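Local coordinates for putative transcriptional regulator, LysR family (Vibrio parahaemolyticus, PDB 3OXN), which probably acts as a DNA-binding transcription factor of the LysR family, present here as its effector-binding (LysR substrate-binding) domain without the helix-turn-helix part, at residues S85-V91 against T190-M196; Q100-A104 against L160-I164. One frame throughout, in Å; residues are numbered along the deposited sequence.

Contact 1: S85-V91 against T190-M196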
loop_
_atom_site.group_PDB
_atom_site.type_symbol
_atom_site.label_atom_id
_atom_site.label_comp_id
_atom_site.label_asym_id
_atom_site.label_seq_id
_atom_site.Cartn_x
_atom_site.Cartn_y
_atom_site.Cartn_z
ATOM N N SER A 85 -1.937 -14.686 -19.470
ATOM C CA SER A 85 -1.394 -14.846 -18.143
ATOM C C SER A 85 -0.247 -15.820 -18.179
ATOM O O SER A 85 -0.257 -16.760 -18.962
ATOM C CB SER A 85 -2.473 -15.364 -17.196
ATOM O OG SER A 85 -2.997 -16.580 -17.682
ATOM N N GLU A 86 0.741 -15.590 -17.328
ATOM C CA GLU A 86 1.796 -16.564 -17.136
ATOM C C GLU A 86 2.178 -16.556 -15.655
ATOM O O GLU A 86 2.166 -15.497 -15.037
ATOM C CB GLU A 86 3.000 -16.226 -18.021
ATOM C CG GLU A 86 4.108 -15.495 -17.301
ATOM C CD GLU A 86 5.393 -15.428 -18.115
ATOM O OE1 GLU A 86 5.329 -14.995 -19.285
ATOM O OE2 GLU A 86 6.463 -15.808 -17.577
ATOM N N ILE A 87 2.492 -17.717 -15.074
ATOM C CA ILE A 87 2.941 -17.735 -13.679
ATOM C C ILE A 87 4.325 -17.113 -13.570
ATOM O O ILE A 87 5.160 -17.266 -14.457
ATOM C CB ILE A 87 2.955 -19.143 -13.078
ATOM C CG1 ILE A 87 1.577 -19.782 -13.201
ATOM C CG2 ILE A 87 3.369 -19.094 -11.634
ATOM C CD1 ILE A 87 1.434 -21.078 -12.463
ATOM N N LEU A 88 4.551 -16.377 -12.493
ATOM C CA LEU A 88 5.836 -15.730 -12.249
ATOM C C LEU A 88 6.665 -16.555 -11.281
ATOM O O LEU A 88 7.858 -16.758 -11.498
ATOM C CB LEU A 88 5.628 -14.333 -11.662
ATOM C CG LEU A 88 5.233 -13.211 -12.607
ATOM C CD1 LEU A 88 5.051 -11.975 -11.788
ATOM C CD2 LEU A 88 6.301 -12.969 -13.652
ATOM N N GLY A 89 6.003 -17.024 -10.222
ATOM C CA GLY A 89 6.647 -17.736 -9.139
ATOM C C GLY A 89 5.760 -18.037 -7.946
ATOM O O GLY A 89 4.582 -17.752 -7.936
ATOM N N ARG A 90 6.355 -18.582 -6.899
ATOM C CA ARG A 90 5.591 -19.290 -5.887
ATOM C C ARG A 90 5.624 -18.611 -4.534
ATOM O O ARG A 90 6.425 -18.976 -3.683
ATOM C CB ARG A 90 6.148 -20.714 -5.753
ATOM C CG ARG A 90 5.091 -21.779 -5.583
ATOM C CD ARG A 90 5.268 -22.880 -6.609
ATOM N NE ARG A 90 4.100 -23.750 -6.653
ATOM C CZ ARG A 90 3.912 -24.776 -5.827
ATOM N NH1 ARG A 90 4.831 -25.058 -4.901
ATOM N NH2 ARG A 90 2.811 -25.519 -5.929
ATOM N N VAL A 91 4.734 -17.654 -4.314
ATOM C CA VAL A 91 4.647 -17.002 -3.010
ATOM C C VAL A 91 4.230 -17.958 -1.898
ATOM O O VAL A 91 3.258 -18.705 -2.036
ATOM C CB VAL A 91 3.635 -15.863 -3.016
ATOM C CG1 VAL A 91 3.930 -14.905 -1.872
ATOM C CG2 VAL A 91 3.665 -15.144 -4.346
ATOM N N THR A 190 0.698 -24.909 1.321
ATOM C CA THR A 190 1.397 -25.098 0.061
ATOM C C THR A 190 1.410 -23.803 -0.756
ATOM O O THR A 190 0.365 -23.312 -1.175
ATOM C CB THR A 190 0.766 -26.266 -0.740
ATOM O OG1 THR A 190 0.524 -27.380 0.142
ATOM C CG2 THR A 190 1.688 -26.699 -1.871
ATOM N N PRO A 191 2.607 -23.241 -0.974
ATOM C CA PRO A 191 2.768 -22.009 -1.755
ATOM C C PRO A 191 1.763 -21.869 -2.909
ATOM O O PRO A 191 1.570 -22.806 -3.698
ATOM C CB PRO A 191 4.197 -22.141 -2.304
ATOM C CG PRO A 191 4.920 -22.864 -1.218
ATOM C CD PRO A 191 3.905 -23.794 -0.549
ATOM N N PHE A 192 1.122 -20.702 -2.974
ATOM C CA PHE A 192 0.308 -20.321 -4.117
ATOM C C PHE A 192 1.246 -19.709 -5.116
ATOM O O PHE A 192 2.415 -19.502 -4.800
ATOM C CB PHE A 192 -0.786 -19.318 -3.722
ATOM C CG PHE A 192 -0.297 -18.095 -2.962
ATOM C CD1 PHE A 192 0.089 -16.944 -3.633
ATOM C CD2 PHE A 192 -0.300 -18.068 -1.578
ATOM C CE1 PHE A 192 0.503 -15.790 -2.929
ATOM C CE2 PHE A 192 0.115 -16.919 -0.873
ATOM C CZ PHE A 192 0.517 -15.784 -1.551
ATOM N N ASP A 193 0.773 -19.416 -6.319
ATOM C CA ASP A 193 1.656 -18.692 -7.220
ATOM C C ASP A 193 1.114 -17.387 -7.761
ATOM O O ASP A 193 -0.091 -17.242 -8.011
ATOM C CB ASP A 193 2.274 -19.575 -8.323
ATOM C CG ASP A 193 1.369 -20.711 -8.754
ATOM O OD1 ASP A 193 1.913 -21.811 -9.043
ATOM O OD2 ASP A 193 0.130 -20.500 -8.799
ATOM N N TYR A 194 2.033 -16.425 -7.884
ATOM C CA TYR A 194 1.753 -15.116 -8.454
ATOM C C TYR A 194 1.963 -15.190 -9.953
ATOM O O TYR A 194 2.574 -16.128 -10.455
ATOM C CB TYR A 194 2.690 -14.064 -7.868
ATOM C CG TYR A 194 2.028 -13.045 -6.987
ATOM C CD1 TYR A 194 1.214 -13.436 -5.934
ATOM C CD2 TYR A 194 2.229 -11.680 -7.195
ATOM C CE1 TYR A 194 0.608 -12.496 -5.110
ATOM C CE2 TYR A 194 1.637 -10.723 -6.375
ATOM C CZ TYR A 194 0.824 -11.137 -5.327
ATOM O OH TYR A 194 0.225 -10.205 -4.496
ATOM N N SER A 195 1.453 -14.180 -10.653
ATOM C CA SER A 195 1.467 -14.138 -12.115
ATOM C C SER A 195 1.363 -12.729 -12.702
ATOM O O SER A 195 1.094 -11.766 -12.003
ATOM C CB SER A 195 0.360 -15.034 -12.698
ATOM O OG SER A 195 -0.604 -15.373 -11.728
HETATM N N MSE A 196 1.636 -12.626 -13.998
HETATM C CA MSE A 196 1.361 -11.419 -14.747
HETATM C C MSE A 196 0.067 -11.670 -15.470
HETATM O O MSE A 196 -0.202 -12.798 -15.875
HETATM C CB MSE A 196 2.445 -11.169 -15.768
HETATM C CG MSE A 196 3.759 -10.716 -15.197
HETATM SE SE MSE A 196 5.053 -10.487 -16.667
HETATM C CE MSE A 196 4.989 -12.283 -17.436
#
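Strands 83-89 and 194-199 pair antiparallel here, at the border of the five-stranded sheet in one lobe of the domain, and the contact runs on into the loop after 83-89 and the one before 194-199. Glu86 and Met196, a selenomethionine, form a hydrogen-bonded pair: Met196 N reaches Glu86 O at 3.1 Å, and Glu86 N returns a longer bond to Met196 O. Two residues on, Leu88 N gives a nearly straight bond to Tyr194 O (2.9 Å, 174° at the hydrogen), while Tyr194 N goes to Gly89 O. Leu88 and Gly89 thus both face Tyr194, a classic beta bulge. The first residue of the bulge, Leu88, has CG beside the backbone N, opposite the carbonyl carbon (chi1 -78°), which lays CD2 against Met196 CG at 3.7 Å, the two side chains crossing at about a right angle, and helix 206-227 packs on both. Such a mixed sheet under helices belongs to the periplasmic-binding-protein-like fold of LysR regulators. Past the bulge, Val91 sets CG2 3.4 Å from Tyr194 CD1. The Tyr194 hydroxyl is hydrogen-bonded to Thr26. Arg90 NE makes a long salt bridge, 3.8 Å, to Asp193 OD1, with guanidinium and carboxylate planes 61° apart and Pro191 O over the guanidinium face.

Contact 2: Q100-A104 against L160-I164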
loop_
_atom_site.group_PDB
_atom_site.type_symbol
_atom_site.label_atom_id
_atom_site.label_comp_id
_atom_site.label_asym_id
_atom_site.label_seq_id
_atom_site.Cartn_x
_atom_site.Cartn_y
_atom_site.Cartn_z
ATOM N N GLN A 100 10.351 -8.885 21.305
ATOM C CA GLN A 100 9.912 -9.083 22.690
ATOM C C GLN A 100 8.554 -9.768 22.737
ATOM O O GLN A 100 7.779 -9.563 23.665
ATOM C CB GLN A 100 9.829 -7.748 23.454
ATOM C CG GLN A 100 11.084 -6.894 23.393
ATOM C CD GLN A 100 11.050 -5.923 22.236
ATOM O OE1 GLN A 100 10.227 -5.012 22.210
ATOM N NE2 GLN A 100 11.951 -6.109 21.269
ATOM N N HIS A 101 8.251 -10.557 21.718
ATOM C CA HIS A 101 7.062 -11.379 21.768
ATOM C C HIS A 101 7.448 -12.607 22.572
ATOM O O HIS A 101 8.603 -13.036 22.524
ATOM C CB HIS A 101 6.641 -11.784 20.368
ATOM C CG HIS A 101 5.329 -12.499 20.320
ATOM N ND1 HIS A 101 5.158 -13.769 20.820
ATOM C CD2 HIS A 101 4.129 -12.125 19.821
ATOM C CE1 HIS A 101 3.907 -14.146 20.635
ATOM N NE2 HIS A 101 3.261 -13.168 20.030
ATOM N N PRO A 102 6.507 -13.153 23.349
ATOM C CA PRO A 102 6.815 -14.368 24.112
ATOM C C PRO A 102 7.451 -15.490 23.265
ATOM O O PRO A 102 8.492 -16.038 23.651
ATOM C CB PRO A 102 5.440 -14.784 24.665
ATOM C CG PRO A 102 4.724 -13.476 24.851
ATOM C CD PRO A 102 5.222 -12.555 23.755
ATOM N N LEU A 103 6.839 -15.822 22.128
ATOM C CA LEU A 103 7.301 -16.950 21.319
ATOM C C LEU A 103 8.501 -16.606 20.446
ATOM O O LEU A 103 8.883 -17.408 19.599
ATOM C CB LEU A 103 6.179 -17.452 20.407
ATOM C CG LEU A 103 4.825 -17.655 21.064
ATOM C CD1 LEU A 103 3.738 -17.845 20.013
ATOM C CD2 LEU A 103 4.896 -18.849 22.003
ATOM N N ALA A 104 9.062 -15.411 20.626
ATOM C CA ALA A 104 10.133 -14.922 19.750
ATOM C C ALA A 104 11.341 -15.858 19.715
ATOM O O ALA A 104 11.888 -16.131 18.639
ATOM C CB ALA A 104 10.564 -13.519 20.152
ATOM N N LEU A 160 0.147 -5.210 21.939
ATOM C CA LEU A 160 -0.471 -6.528 21.722
ATOM C C LEU A 160 0.497 -7.599 21.197
ATOM O O LEU A 160 1.233 -7.373 20.237
ATOM C CB LEU A 160 -1.641 -6.421 20.744
ATOM C CG LEU A 160 -2.880 -5.588 21.086
ATOM C CD1 LEU A 160 -4.008 -5.943 20.127
ATOM C CD2 LEU A 160 -3.331 -5.794 22.539
ATOM N N PRO A 161 0.468 -8.795 21.794
ATOM C CA PRO A 161 1.390 -9.846 21.352
ATOM C C PRO A 161 0.929 -10.441 20.028
ATOM O O PRO A 161 0.623 -11.645 19.971
ATOM C CB PRO A 161 1.254 -10.912 22.437
ATOM C CG PRO A 161 0.101 -10.464 23.340
ATOM C CD PRO A 161 -0.583 -9.318 22.676
ATOM N N ILE A 162 0.873 -9.628 18.974
ATOM C CA ILE A 162 0.342 -10.143 17.721
ATOM C C ILE A 162 1.359 -10.960 16.940
ATOM O O ILE A 162 2.564 -10.723 17.018
ATOM C CB ILE A 162 -0.228 -9.044 16.815
ATOM C CG1 ILE A 162 0.736 -7.861 16.748
ATOM C CG2 ILE A 162 -1.622 -8.633 17.273
ATOM C CD1 ILE A 162 0.389 -6.875 15.648
ATOM N N ILE A 163 0.849 -11.942 16.207
ATOM C CA ILE A 163 1.622 -12.662 15.214
ATOM C C ILE A 163 1.183 -12.157 13.845
ATOM O O ILE A 163 0.012 -12.311 13.450
ATOM C CB ILE A 163 1.391 -14.178 15.308
ATOM C CG1 ILE A 163 1.897 -14.720 16.644
ATOM C CG2 ILE A 163 2.064 -14.894 14.155
ATOM C CD1 ILE A 163 1.250 -16.017 17.026
ATOM N N ILE A 164 2.128 -11.544 13.138
ATOM C CA ILE A 164 1.862 -10.913 11.851
ATOM C C ILE A 164 2.062 -11.898 10.702
ATOM O O ILE A 164 3.194 -12.221 10.368
ATOM C CB ILE A 164 2.803 -9.700 11.615
ATOM C CG1 ILE A 164 2.571 -8.598 12.650
ATOM C CG2 ILE A 164 2.575 -9.123 10.251
ATOM C CD1 ILE A 164 3.178 -8.893 14.009
#
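With CG of His101 turned anti to the backbone N (chi1 -173°), the imidazole reaches from the 100-104 loop to the chain around Pro161, and its two nitrogens face different partners. NE2 gives a weak hydrogen bond to Pro161 O, 3.0 Å long but bent to 132° at the hydrogen. ND1 accepts from Leu103 N at 3.0 Å, and that donor lies almost exactly in the ring plane. The second bond comes from within the loop itself, so the histidine's rotation is fixed from its own side while its far edge meets the neighbouring segment. This use of the two nitrogens is consistent with a proton on NE2. Pro161 is the centre of an inverse gamma turn, closed by Ile162 N on Leu160 O, and the turn leads into strand 163-167, a central strand of the second five-stranded sheet of this LysR effector-binding domain. The loop carrying His101 follows strand 93-98, which pairs antiparallel with 163-167, so the histidine joins the loop leaving one strand to the turn entering its neighbour. Around the bond the packing is light. Pro161 CB lies 3.9 Å from His101 NE2, and Ile163 brings CG1 to 4.0 Å from the same nitrogen. Of the apolar pairs, Pro102 CD and Pro161 CB stand 4.5 Å apart, and Leu103 CD1 and Ile163 CD1 meet loosely at 4.3 Å, beside Leu97 and Met108, which touch both side chains. The ring of His116 meets that of His101 with the planes at about 45°.

Contacts 1 and 2 lie on opposite sides of the chain's centre, about 30 Å apart between centres and about 13 Å between nearest atoms, contact 1 within one five-stranded sheet, contact 2 at the end of two strands of the other. Along the chain the order is 85-91, 100-104, 160-164, 190-196, so contact 2 falls wholly between the two halves of contact 1. The chain leaves the first sheet after strand 83-89, builds the second sheet from strands 93-98 to 180-183, and returns as strand 194-199. Segments 85-91 and 190-196 therefore reach into the two connections between the lobes, as expected of a two-lobed periplasmic-binding-protein-like domain, whereas contact 2 lies well out in the second lobe.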